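Local coordinates for luciferase-like enzymeAMP-CoA-ligase (Zophobas atratus, PDB 4W8O), which belongs to the AMP-binding enzyme family as a luciferase-like protein and probably activates carboxylic acids as adenylates before transfer to coenzyme A, at residues Y214-I219 with R292-T296; A316-F320 with I332-E336. All coordinates share one frame; numbering follows the deposited sequence.

In the fold
Contacts 1 and 2 lie side by side on one mixed sheet, their centres about 9 Å apart. Strand 293-297, used by contact 1, pairs directly with strand 317-324, used by contact 2. Leu319 N probably donates a hydrogen bond to Leu294 O, 2.8 Å away, which joins the two strands. Cys293 SG also packs on Leu319 CD1 at 3.5 Å. Both contacts are partly buried. Contact 1 has no hydrogen bond between its segments: it is apolar near the ligand pocket, with a charged group at its outer end. Contact 2 puts a leucine in its buried part, and is tied by one side-chain amide and a bridging water.

Contact 1: residues Y214-I219 with R292-T296; sequences YDCRSI and RCLLT
Asp215 OD1 accepts two N-H groups of Arg217, while the other oxygen of this carboxylate, OD2, rests 3.8 Å from Arg292 CG. The backbone N of Arg217 reaches OD1 at 3.0 Å in a nearly straight bond, which makes an Asx turn. Arg217 NE reaches the same oxygen from the syn side. Arg217 NH2 completes a side-on salt bridge to Asp215 OD2 at 2.7 Å. This paired grip fixes the rotation of the carboxylate. The arginine chain bends at chi3 (-63°), which brings its guanidinium side-on to the carboxylate. The aliphatic part of Arg292 passes at a slant, with CB and CG against Asp215 OD2 and CG near the edge of the Arg217 guanidinium. The Arg292 guanidinium has its own partner, Ser289 O.

The inner end of the contact is apolar. Leu295 CD2 sits over one face of the Tyr214 ring, 3.9 Å from its centroid, in a CH-pi contact. The ring is turned there by a chi1 of 57°, which sets CG between the backbone N and the carbonyl carbon. The other branch, Leu295 CD1, touches Tyr214 CE1 at 3.7 Å and Ile219 CD1 at 3.9 Å. Cys293 SG fills in beside Tyr214 CB, also at 3.9 Å.

Strand 266-268 runs between the two strands in the sheet, and Ser266 OG bonds to Asp215 O. Tyr214 and Thr296 line a pocket that holds a polyethylene glycol molecule, probably from the crystallisation liquor. The arrangement is a loop leading into a parallel strand of the AMP-binding (ANL) fold, at what is probably part of the substrate site.

Contact 2: residues A316-F320 with I332-E336; sequences AQVLF and IFHPE
The Gln317 amide meets Pro335 with its NE2 edge: Pro335 O lies close to the amide plane and accepts from NE2 at 2.8 Å. The N-H points almost straight at the oxygen, at 167°. The donor stands somewhat out of the carbonyl plane. At the other corner of the amide, Gln317 OE1 packs against Pro335 CB at 3.3 Å. Within the loop, Pro335 CD lies over one face of the His334 ring, offset toward its rim, and Glu336 CA is at the ring edge.

Leu319 fills the middle of the contact. With CG anti to the carbonyl carbon (chi1 -64°), the side chain carries both methyls to the 332-336 segment. CD2 approaches Phe333 O at 3.7 Å and Phe333 CB at 4.3 Å. CD1 touches Pro335 CG at 4.2 Å. Ile332 CD1 meets the base of the same side chain, Leu319 CB, at 4.1 Å.

Beyond the leucine a water joins the backbones. It donates to Phe320 O at 2.9 Å and accepts from Phe333 N at 2.8 Å. It thus bridges two segments that run in nearly opposite directions, where no direct hydrogen bond links their main chains.

Strands 317-324 and 328-332 form a beta hairpin, and this contact lies at its open end. Segment 332-336 leads on from the second strand toward helix 339-342. Ile342 of that helix packs on Gln317, Leu319 and Phe333. Val318 instead packs on helix 303-312, and strand 293-297 pairs with strand 317-324.

Contact 1: residues Y214-I219 with R292-T296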
# COMPACT_ATOMS: atom_id res chain seq x y z
N TYR A 214 6.87 -13.42 3.15
CA TYR A 214 7.95 -12.94 2.29
C TYR A 214 8.87 -11.95 3.00
O TYR A 214 8.46 -11.24 3.91
CB TYR A 214 7.41 -12.38 0.96
CG TYR A 214 6.41 -11.25 1.08
CD1 TYR A 214 6.83 -9.94 1.25
CD2 TYR A 214 5.04 -11.50 0.99
CE1 TYR A 214 5.91 -8.91 1.35
CE2 TYR A 214 4.12 -10.48 1.10
CZ TYR A 214 4.56 -9.18 1.28
OH TYR A 214 3.66 -8.15 1.38
N ASP A 215 10.12 -11.93 2.56
CA ASP A 215 11.19 -11.14 3.16
C ASP A 215 11.03 -9.65 2.82
O ASP A 215 10.93 -9.30 1.65
CB ASP A 215 12.54 -11.66 2.63
CG ASP A 215 13.74 -11.15 3.41
OD1 ASP A 215 13.65 -10.09 4.07
OD2 ASP A 215 14.79 -11.81 3.35
N CYS A 216 11.01 -8.80 3.86
CA CYS A 216 10.87 -7.34 3.70
C CYS A 216 11.95 -6.56 4.46
O CYS A 216 11.81 -5.35 4.65
CB CYS A 216 9.52 -6.87 4.25
SG CYS A 216 8.08 -7.24 3.23
N ARG A 217 13.02 -7.23 4.90
CA ARG A 217 13.99 -6.59 5.80
C ARG A 217 14.57 -5.30 5.20
O ARG A 217 14.77 -4.31 5.90
CB ARG A 217 15.12 -7.56 6.15
CG ARG A 217 14.68 -8.71 7.04
CD ARG A 217 15.77 -9.76 7.16
NE ARG A 217 16.07 -10.36 5.86
CZ ARG A 217 17.15 -11.08 5.58
NH1 ARG A 217 18.07 -11.33 6.52
NH2 ARG A 217 17.32 -11.57 4.36
N SER A 218 14.84 -5.33 3.91
CA SER A 218 15.21 -4.13 3.18
C SER A 218 14.51 -4.14 1.81
O SER A 218 14.96 -4.80 0.87
CB SER A 218 16.73 -4.05 3.05
OG SER A 218 17.11 -2.76 2.63
N ILE A 219 13.40 -3.40 1.72
CA ILE A 219 12.53 -3.46 0.54
C ILE A 219 12.52 -2.15 -0.24
O ILE A 219 12.31 -1.08 0.33
CB ILE A 219 11.08 -3.89 0.91
CG1 ILE A 219 10.21 -3.97 -0.36
CG2 ILE A 219 10.46 -2.95 1.94
CD1 ILE A 219 8.88 -4.66 -0.16
N ARG A 292 16.58 -11.46 -2.03
CA ARG A 292 15.83 -12.69 -1.73
C ARG A 292 14.44 -12.77 -2.34
O ARG A 292 13.90 -13.87 -2.46
CB ARG A 292 15.70 -12.86 -0.22
CG ARG A 292 17.02 -13.01 0.51
CD ARG A 292 17.59 -14.41 0.38
NE ARG A 292 18.93 -14.48 0.98
CZ ARG A 292 20.04 -14.05 0.39
NH1 ARG A 292 20.00 -13.53 -0.83
NH2 ARG A 292 21.21 -14.15 1.01
N CYS A 293 13.85 -11.65 -2.74
CA CYS A 293 12.43 -11.64 -3.09
C CYS A 293 12.03 -10.52 -4.05
O CYS A 293 12.09 -9.34 -3.70
CB CYS A 293 11.61 -11.54 -1.80
SG CYS A 293 9.86 -11.88 -2.03
N LEU A 294 11.62 -10.88 -5.26
CA LEU A 294 11.06 -9.93 -6.21
C LEU A 294 9.54 -10.05 -6.18
O LEU A 294 8.98 -11.06 -6.61
CB LEU A 294 11.59 -10.17 -7.63
CG LEU A 294 11.47 -8.99 -8.60
CD1 LEU A 294 12.34 -9.22 -9.83
CD2 LEU A 294 10.02 -8.75 -9.01
N LEU A 295 8.88 -9.02 -5.66
CA LEU A 295 7.43 -8.99 -5.49
C LEU A 295 6.80 -8.30 -6.68
O LEU A 295 7.24 -7.23 -7.10
CB LEU A 295 7.06 -8.26 -4.19
CG LEU A 295 7.52 -8.95 -2.90
CD1 LEU A 295 7.66 -7.96 -1.75
CD2 LEU A 295 6.57 -10.08 -2.51
N THR A 296 5.77 -8.90 -7.24
CA THR A 296 5.17 -8.33 -8.42
C THR A 296 3.74 -8.79 -8.57
O THR A 296 3.27 -9.64 -7.81
CB THR A 296 6.02 -8.67 -9.68
OG1 THR A 296 5.64 -7.82 -10.77
CG2 THR A 296 5.86 -10.14 -10.09

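Contact 2: residues A316-F320 with I332-E336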
# COMPACT_ATOMS: atom_id res chain seq x y z
N ALA A 316 17.23 -15.48 -5.08
CA ALA A 316 15.89 -14.96 -4.78
C ALA A 316 14.78 -15.86 -5.29
O ALA A 316 15.00 -16.73 -6.12
CB ALA A 316 15.74 -13.57 -5.38
N GLN A 317 13.58 -15.64 -4.77
CA GLN A 317 12.36 -16.15 -5.37
C GLN A 317 11.60 -14.99 -6.01
O GLN A 317 11.68 -13.86 -5.52
CB GLN A 317 11.48 -16.83 -4.32
CG GLN A 317 12.00 -18.18 -3.84
CD GLN A 317 11.28 -18.67 -2.59
OE1 GLN A 317 11.10 -17.92 -1.63
NE2 GLN A 317 10.85 -19.93 -2.60
N VAL A 318 10.88 -15.26 -7.09
CA VAL A 318 9.97 -14.29 -7.69
C VAL A 318 8.54 -14.62 -7.24
O VAL A 318 8.05 -15.72 -7.49
CB VAL A 318 10.02 -14.30 -9.23
CG1 VAL A 318 8.98 -13.35 -9.81
CG2 VAL A 318 11.41 -13.94 -9.73
N LEU A 319 7.89 -13.66 -6.58
CA LEU A 319 6.55 -13.89 -6.04
C LEU A 319 5.53 -12.99 -6.73
O LEU A 319 5.49 -11.78 -6.49
CB LEU A 319 6.53 -13.64 -4.53
CG LEU A 319 7.38 -14.56 -3.65
CD1 LEU A 319 7.19 -14.21 -2.18
CD2 LEU A 319 7.06 -16.03 -3.89
N PHE A 320 4.72 -13.60 -7.60
CA PHE A 320 3.66 -12.91 -8.31
C PHE A 320 2.39 -13.03 -7.49
O PHE A 320 1.89 -14.14 -7.30
CB PHE A 320 3.46 -13.54 -9.69
CG PHE A 320 2.48 -12.80 -10.57
CD1 PHE A 320 1.11 -12.97 -10.40
CD2 PHE A 320 2.93 -11.96 -11.57
CE1 PHE A 320 0.21 -12.30 -11.21
CE2 PHE A 320 2.03 -11.29 -12.38
CZ PHE A 320 0.67 -11.46 -12.21
N ILE A 332 -0.99 -15.30 -3.07
CA ILE A 332 0.46 -15.25 -3.24
C ILE A 332 1.05 -16.57 -2.74
O ILE A 332 0.46 -17.21 -1.87
CB ILE A 332 1.09 -14.07 -2.46
CG1 ILE A 332 2.58 -13.91 -2.80
CG2 ILE A 332 0.91 -14.25 -0.97
CD1 ILE A 332 3.14 -12.54 -2.47
N PHE A 333 2.19 -17.00 -3.28
CA PHE A 333 2.86 -18.20 -2.76
C PHE A 333 3.68 -17.87 -1.51
O PHE A 333 4.41 -16.88 -1.48
CB PHE A 333 3.78 -18.83 -3.80
CG PHE A 333 3.07 -19.64 -4.85
CD1 PHE A 333 2.23 -20.69 -4.49
CD2 PHE A 333 3.26 -19.37 -6.20
CE1 PHE A 333 1.58 -21.44 -5.46
CE2 PHE A 333 2.61 -20.12 -7.18
CZ PHE A 333 1.77 -21.16 -6.80
N HIS A 334 3.56 -18.72 -0.49
CA HIS A 334 4.44 -18.64 0.67
C HIS A 334 5.87 -19.07 0.28
O HIS A 334 6.04 -20.11 -0.35
CB HIS A 334 3.90 -19.54 1.79
CG HIS A 334 4.55 -19.29 3.11
ND1 HIS A 334 5.82 -19.72 3.41
CD2 HIS A 334 4.10 -18.65 4.22
CE1 HIS A 334 6.13 -19.37 4.64
NE2 HIS A 334 5.11 -18.71 5.15
N PRO A 335 6.89 -18.26 0.64
CA PRO A 335 8.26 -18.54 0.20
C PRO A 335 8.78 -19.94 0.53
O PRO A 335 9.34 -20.60 -0.34
CB PRO A 335 9.10 -17.49 0.95
CG PRO A 335 8.15 -16.38 1.23
CD PRO A 335 6.82 -17.04 1.46
N GLU A 336 8.61 -20.37 1.78
CA GLU A 336 9.05 -21.71 2.22
C GLU A 336 8.02 -22.82 1.96
O GLU A 336 8.33 -23.80 1.27
CB GLU A 336 9.42 -21.67 3.70
CG GLU A 336 10.30 -22.83 4.13
CD GLU A 336 10.10 -23.22 5.57
OE1 GLU A 336 8.98 -23.68 5.91
OE2 GLU A 336 11.05 -23.08 6.37
O HOH W 1 3.39 -15.93 -5.54